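Local coordinates for protein PTS-dependent dihydroxyacetone kinase, ADP-binding subunit DhaL (Lactococcus lactis subsp. lactis, PDB 3CR3) that binds ADP and magnesium and, once its nucleotide has been phosphorylated by DhaM, passes the phosphoryl group to dihydroxyacetone held by the partner subunit DhaK, at residues 12-26 with 37-49. Numbering follows the deposited sequence.
With ADP (adenosine-5'-diphosphate), chain G.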
loop_
_atom_site.group_PDB
_atom_site.type_symbol
_atom_site.label_atom_id
_atom_site.label_comp_id
_atom_site.label_asym_id
_atom_site.label_seq_id
_atom_site.Cartn_x
_atom_site.Cartn_y
_atom_site.Cartn_z
ATOM N N GLY A 12 23.055 -12.772 -30.624
ATOM C CA GLY A 12 23.238 -14.193 -30.328
ATOM C C GLY A 12 24.325 -14.397 -29.288
ATOM O O GLY A 12 24.131 -15.145 -28.334
ATOM N N LYS A 13 25.465 -13.726 -29.481
ATOM C CA LYS A 13 26.566 -13.755 -28.515
ATOM C C LYS A 13 26.169 -13.167 -27.172
ATOM O O LYS A 13 26.585 -13.672 -26.141
ATOM C CB LYS A 13 27.796 -13.026 -29.050
ATOM C CG LYS A 13 28.548 -13.791 -30.134
ATOM C CD LYS A 13 29.802 -13.033 -30.537
ATOM C CE LYS A 13 30.618 -13.837 -31.540
ATOM N NZ LYS A 13 31.102 -15.121 -30.952
ATOM N N PHE A 14 25.385 -12.085 -27.194
ATOM C CA PHE A 14 24.815 -11.489 -25.982
ATOM C C PHE A 14 23.889 -12.478 -25.255
ATOM O O PHE A 14 24.051 -12.716 -24.061
ATOM C CB PHE A 14 24.091 -10.173 -26.301
ATOM C CG PHE A 14 23.386 -9.562 -25.115
ATOM C CD1 PHE A 14 24.095 -9.214 -23.956
ATOM C CD2 PHE A 14 22.024 -9.327 -25.153
ATOM C CE1 PHE A 14 23.442 -8.653 -22.863
ATOM C CE2 PHE A 14 21.357 -8.748 -24.066
ATOM C CZ PHE A 14 22.056 -8.421 -22.924
ATOM N N ASN A 15 22.933 -13.066 -25.977
ATOM C CA ASN A 15 22.102 -14.133 -25.406
ATOM C C ASN A 15 22.941 -15.236 -24.753
ATOM O O ASN A 15 22.588 -15.715 -23.679
ATOM C CB ASN A 15 21.177 -14.734 -26.465
ATOM C CG ASN A 15 20.273 -15.829 -25.910
ATOM O OD1 ASN A 15 19.611 -15.657 -24.890
ATOM N ND2 ASN A 15 20.237 -16.965 -26.600
ATOM N N GLU A 16 24.046 -15.619 -25.399
ATOM C CA GLU A 16 24.958 -16.640 -24.869
ATOM C C GLU A 16 25.607 -16.224 -23.545
ATOM O O GLU A 16 25.653 -17.005 -22.612
ATOM C CB GLU A 16 26.045 -17.005 -25.892
ATOM C CG GLU A 16 25.590 -17.919 -27.019
ATOM C CD GLU A 16 26.587 -17.982 -28.171
ATOM O OE1 GLU A 16 27.814 -17.800 -27.935
ATOM O OE2 GLU A 16 26.147 -18.219 -29.324
ATOM N N LYS A 17 26.117 -14.995 -23.476
ATOM C CA LYS A 17 26.664 -14.456 -22.225
ATOM C C LYS A 17 25.608 -14.411 -21.129
ATOM O O LYS A 17 25.908 -14.656 -19.960
ATOM C CB LYS A 17 27.203 -13.049 -22.449
ATOM C CG LYS A 17 28.489 -12.983 -23.241
ATOM C CD LYS A 17 29.678 -13.371 -22.384
ATOM C CE LYS A 17 30.980 -13.085 -23.084
ATOM N NZ LYS A 17 32.133 -13.225 -22.132
ATOM N N ILE A 18 24.380 -14.078 -21.519
ATOM C CA ILE A 18 23.252 -13.968 -20.593
ATOM C C ILE A 18 22.873 -15.336 -20.015
ATOM O O ILE A 18 22.748 -15.482 -18.799
ATOM C CB ILE A 18 22.017 -13.299 -21.265
ATOM C CG1 ILE A 18 22.236 -11.784 -21.446
ATOM C CG2 ILE A 18 20.747 -13.585 -20.486
ATOM C CD1 ILE A 18 22.453 -11.008 -20.157
ATOM N N GLN A 19 22.696 -16.326 -20.890
ATOM C CA GLN A 19 22.395 -17.707 -20.463
ATOM C C GLN A 19 23.513 -18.303 -19.614
ATOM O O GLN A 19 23.243 -18.956 -18.611
ATOM C CB GLN A 19 22.146 -18.613 -21.679
ATOM C CG GLN A 19 21.042 -18.133 -22.618
ATOM C CD GLN A 19 19.696 -17.997 -21.945
ATOM O OE1 GLN A 19 19.418 -18.662 -20.954
ATOM N NE2 GLN A 19 18.846 -17.141 -22.494
ATOM N N GLU A 20 24.761 -18.073 -20.020
ATOM C CA GLU A 20 25.919 -18.573 -19.283
ATOM C C GLU A 20 25.988 -18.015 -17.865
ATOM O O GLU A 20 26.239 -18.755 -16.910
ATOM C CB GLU A 20 27.223 -18.267 -20.033
ATOM C CG GLU A 20 27.471 -19.154 -21.279
ATOM C CD GLU A 20 28.767 -18.814 -22.021
ATOM O OE1 GLU A 20 29.388 -17.763 -21.720
ATOM O OE2 GLU A 20 29.162 -19.601 -22.911
ATOM N N ASN A 21 25.757 -16.710 -17.740
ATOM C CA ASN A 21 25.912 -16.009 -16.472
ATOM C C ASN A 21 24.627 -15.672 -15.733
ATOM O O ASN A 21 24.639 -14.781 -14.881
ATOM C CB ASN A 21 26.707 -14.722 -16.703
ATOM C CG ASN A 21 28.066 -14.984 -17.267
ATOM O OD1 ASN A 21 28.940 -15.478 -16.568
ATOM N ND2 ASN A 21 28.265 -14.652 -18.547
ATOM N N LYS A 22 23.536 -16.383 -16.026
ATOM C CA LYS A 22 22.227 -16.051 -15.436
ATOM C C LYS A 22 22.130 -16.192 -13.918
ATOM O O LYS A 22 21.559 -15.324 -13.254
ATOM C CB LYS A 22 21.061 -16.759 -16.146
ATOM C CG LYS A 22 20.996 -18.279 -16.010
ATOM C CD LYS A 22 19.801 -18.818 -16.794
ATOM C CE LYS A 22 19.538 -20.292 -16.499
ATOM N NZ LYS A 22 18.501 -20.849 -17.436
ATOM N N ALA A 23 22.680 -17.271 -13.367
ATOM C CA ALA A 23 22.724 -17.441 -11.912
ATOM C C ALA A 23 23.503 -16.285 -11.287
ATOM O O ALA A 23 23.093 -15.751 -10.273
ATOM C CB ALA A 23 23.357 -18.787 -11.533
ATOM N N TYR A 24 24.621 -15.902 -11.904
ATOM C CA TYR A 24 25.457 -14.816 -11.368
ATOM C C TYR A 24 24.713 -13.470 -11.336
ATOM O O TYR A 24 24.744 -12.760 -10.328
ATOM C CB TYR A 24 26.797 -14.715 -12.113
ATOM C CG TYR A 24 27.704 -13.608 -11.597
ATOM C CD1 TYR A 24 28.218 -13.654 -10.305
ATOM C CD2 TYR A 24 28.030 -12.520 -12.395
ATOM C CE1 TYR A 24 29.051 -12.638 -9.815
ATOM C CE2 TYR A 24 28.868 -11.489 -11.917
ATOM C CZ TYR A 24 29.362 -11.556 -10.622
ATOM O OH TYR A 24 30.182 -10.565 -10.145
ATOM N N LEU A 25 24.000 -13.150 -12.413
ATOM C CA LEU A 25 23.205 -11.923 -12.450
ATOM C C LEU A 25 22.101 -11.858 -11.403
ATOM O O LEU A 25 21.864 -10.810 -10.815
ATOM C CB LEU A 25 22.620 -11.707 -13.847
ATOM C CG LEU A 25 23.649 -11.430 -14.931
ATOM C CD1 LEU A 25 22.980 -11.564 -16.258
ATOM C CD2 LEU A 25 24.204 -10.004 -14.738
ATOM N N SER A 26 21.406 -12.972 -11.187
ATOM C CA SER A 26 20.397 -13.043 -10.137
ATOM C C SER A 26 21.047 -12.973 -8.743
ATOM O O SER A 26 20.458 -12.457 -7.802
ATOM C CB SER A 26 19.588 -14.331 -10.283
ATOM O OG SER A 26 18.875 -14.328 -11.501
ATOM N N HIS A 37 17.271 -10.791 -11.705
ATOM C CA HIS A 37 17.740 -10.143 -12.942
ATOM C C HIS A 37 18.220 -11.123 -14.014
ATOM O O HIS A 37 17.869 -10.968 -15.176
ATOM C CB HIS A 37 18.806 -9.056 -12.706
ATOM C CG HIS A 37 19.202 -8.330 -13.962
ATOM N ND1 HIS A 37 18.309 -7.604 -14.718
ATOM C CD2 HIS A 37 20.394 -8.229 -14.599
ATOM C CE1 HIS A 37 18.934 -7.068 -15.754
ATOM N NE2 HIS A 37 20.200 -7.442 -15.708
ATOM N N GLY A 38 19.037 -12.101 -13.617
ATOM C CA GLY A 38 19.526 -13.136 -14.520
ATOM C C GLY A 38 18.422 -13.955 -15.160
ATOM O O GLY A 38 18.421 -14.145 -16.378
ATOM N N ALA A 39 17.496 -14.444 -14.334
ATOM C CA ALA A 39 16.272 -15.119 -14.790
ATOM C C ALA A 39 15.477 -14.265 -15.793
ATOM O O ALA A 39 15.088 -14.763 -16.850
ATOM C CB ALA A 39 15.399 -15.448 -13.596
ATOM N N ASN A 40 15.253 -12.989 -15.441
ATOM C CA ASN A 40 14.552 -11.995 -16.266
ATOM C C ASN A 40 15.178 -11.863 -17.659
ATOM O O ASN A 40 14.492 -11.976 -18.683
ATOM C CB ASN A 40 14.607 -10.607 -15.592
ATOM C CG ASN A 40 13.548 -10.407 -14.491
ATOM O OD1 ASN A 40 12.634 -11.211 -14.316
ATOM N ND2 ASN A 40 13.669 -9.295 -13.762
HETATM N N MSE A 41 16.484 -11.595 -17.674
HETATM C CA MSE A 41 17.247 -11.440 -18.906
HETATM C C MSE A 41 17.360 -12.731 -19.732
HETATM O O MSE A 41 17.381 -12.664 -20.966
HETATM C CB MSE A 41 18.639 -10.875 -18.613
HETATM C CG MSE A 41 18.641 -9.437 -18.048
HETATM SE SE MSE A 41 17.735 -8.122 -19.190
HETATM C CE MSE A 41 19.049 -8.157 -20.649
ATOM N N ALA A 42 17.466 -13.881 -19.059
ATOM C CA ALA A 42 17.550 -15.175 -19.745
ATOM C C ALA A 42 16.289 -15.465 -20.533
ATOM O O ALA A 42 16.360 -15.847 -21.704
ATOM C CB ALA A 42 17.843 -16.307 -18.780
ATOM N N ARG A 43 15.150 -15.269 -19.878
ATOM C CA ARG A 43 13.823 -15.368 -20.496
ATOM C C ARG A 43 13.703 -14.410 -21.684
ATOM O O ARG A 43 13.400 -14.821 -22.809
ATOM C CB ARG A 43 12.769 -15.035 -19.443
ATOM C CG ARG A 43 11.317 -15.059 -19.892
ATOM C CD ARG A 43 10.383 -15.023 -18.671
ATOM N NE ARG A 43 10.729 -16.050 -17.681
ATOM C CZ ARG A 43 11.177 -15.815 -16.442
ATOM N NH1 ARG A 43 11.327 -14.576 -15.995
ATOM N NH2 ARG A 43 11.465 -16.840 -15.640
ATOM N N GLY A 44 13.970 -13.135 -21.430
ATOM C CA GLY A 44 13.812 -12.110 -22.443
ATOM C C GLY A 44 14.674 -12.335 -23.668
ATOM O O GLY A 44 14.222 -12.119 -24.793
HETATM N N MSE A 45 15.918 -12.759 -23.447
HETATM C CA MSE A 45 16.848 -12.965 -24.542
HETATM C C MSE A 45 16.640 -14.308 -25.255
HETATM O O MSE A 45 16.856 -14.403 -26.466
HETATM C CB MSE A 45 18.302 -12.756 -24.102
HETATM C CG MSE A 45 18.693 -11.272 -23.944
HETATM SE SE MSE A 45 18.332 -10.191 -25.558
HETATM C CE MSE A 45 19.406 -11.150 -26.838
ATOM N N SER A 46 16.204 -15.330 -24.522
ATOM C CA SER A 46 15.826 -16.598 -25.170
ATOM C C SER A 46 14.655 -16.347 -26.109
ATOM O O SER A 46 14.728 -16.672 -27.281
ATOM C CB SER A 46 15.487 -17.682 -24.151
ATOM O OG SER A 46 14.676 -17.156 -23.125
ATOM N N GLU A 47 13.606 -15.721 -25.588
ATOM C CA GLU A 47 12.470 -15.284 -26.390
ATOM C C GLU A 47 12.845 -14.370 -27.555
ATOM O O GLU A 47 12.327 -14.551 -28.654
ATOM C CB GLU A 47 11.412 -14.637 -25.500
ATOM C CG GLU A 47 10.712 -15.642 -24.598
ATOM C CD GLU A 47 10.002 -16.739 -25.391
ATOM O OE1 GLU A 47 9.174 -16.399 -26.266
ATOM O OE2 GLU A 47 10.278 -17.930 -25.140
ATOM N N THR A 48 13.752 -13.414 -27.325
ATOM C CA THR A 48 14.260 -12.548 -28.391
ATOM C C THR A 48 14.879 -13.359 -29.537
ATOM O O THR A 48 14.523 -13.170 -30.695
ATOM C CB THR A 48 15.272 -11.496 -27.857
ATOM O OG1 THR A 48 14.586 -10.574 -27.008
ATOM C CG2 THR A 48 15.915 -10.717 -29.001
HETATM N N MSE A 49 15.786 -14.272 -29.203
HETATM C CA MSE A 49 16.461 -15.072 -30.223
HETATM C C MSE A 49 15.484 -15.986 -30.976
HETATM O O MSE A 49 15.649 -16.206 -32.182
HETATM C CB MSE A 49 17.629 -15.863 -29.637
HETATM C CG MSE A 49 18.754 -15.001 -29.052
HETATM SE SE MSE A 49 19.266 -13.431 -30.110
HETATM C CE MSE A 49 20.036 -14.395 -31.642
HETATM P PB ADP G . 13.718 -5.367 -10.946
HETATM O O1B ADP G . 13.637 -6.748 -10.379
HETATM O O2B ADP G . 12.385 -4.795 -11.286
HETATM O O3B ADP G . 14.594 -4.419 -10.126
HETATM P PA ADP G . 15.783 -6.418 -12.698
HETATM O O1A ADP G . 16.272 -7.135 -11.487
HETATM O O2A ADP G . 15.520 -7.264 -13.921
HETATM O O3A ADP G . 14.463 -5.529 -12.377
HETATM O "O5'" ADP G . 16.830 -5.257 -13.101
HETATM C "C5'" ADP G . 17.512 -4.508 -12.090
HETATM C "C4'" ADP G . 18.395 -3.499 -12.793
HETATM O "O4'" ADP G . 17.622 -2.503 -13.475
HETATM C "C3'" ADP G . 19.287 -2.725 -11.838
HETATM O "O3'" ADP G . 20.481 -3.474 -11.607
HETATM C "C2'" ADP G . 19.541 -1.409 -12.570
HETATM O "O2'" ADP G . 20.723 -1.435 -13.372
HETATM C "C1'" ADP G . 18.368 -1.291 -13.534
HETATM N N9 ADP G . 17.477 -0.199 -13.103
HETATM C C8 ADP G . 16.531 -0.316 -12.146
HETATM N N7 ADP G . 15.886 0.849 -11.983
HETATM C C5 ADP G . 16.435 1.729 -12.842
HETATM C C6 ADP G . 16.220 3.149 -13.173
HETATM N N6 ADP G . 15.250 3.832 -12.534
HETATM N N1 ADP G . 16.996 3.705 -14.130
HETATM C C2 ADP G . 17.949 3.010 -14.783
HETATM N N3 ADP G . 18.199 1.725 -14.526
HETATM C C4 ADP G . 17.490 1.046 -13.579
HETATM O O HOH W 1 16.632 -19.074 -20.749
#
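Gly38 lies against Lys22 and Leu25 where two neighbouring helices of the all-helical DhaL domain, 22-28 and 37-54, come closest, and this pair illustrates how a glycine lets helices nearly touch. The axes of segments 22-26 and 37-49 approach to 6.9 Å; a CB on Gly38 would collide with Lys22 O. In its absence Gly38 CA makes a nearly straight C-H...O contact with that carbonyl at 3.2 Å, and Leu25 CB presses on the same carbon. Ser26 OG accepts a hydrogen bond from Ala39 N. The same first turn of helix 37-54 serves the nucleotide: His37 ND1 and Asn40 ND2 both donate to ADP O2A, while His37 NE2 is held by Ser179.

Segment 12-20 runs roughly antiparallel to 37-49 (146°), with a closest axis approach of 8.8 Å. Selenomethionines pack here: Met49 CE on Gly12 CA, Met41 CE at the edge of the Phe14 ring. Met45, bent at chi2 and chi3, lays its selenium at that ring's edge in a Met-aromatic contact, and Phe14 also touches Leu183 of helix 175-191.

The solvent side is polar and looser. Gln19 NE2 reaches Ala42 O at 2.9 Å, from the face of that carbonyl opposite Ser46 N, and sends an almost linear bond (178°) to Asn15 OD1. An alanine here has no amide to give, and is likely to leave Asn15 OD1 without that donor and its side chain freer to turn. Gln19, its chain folded at chi2 (-59°), meets a water through OE1.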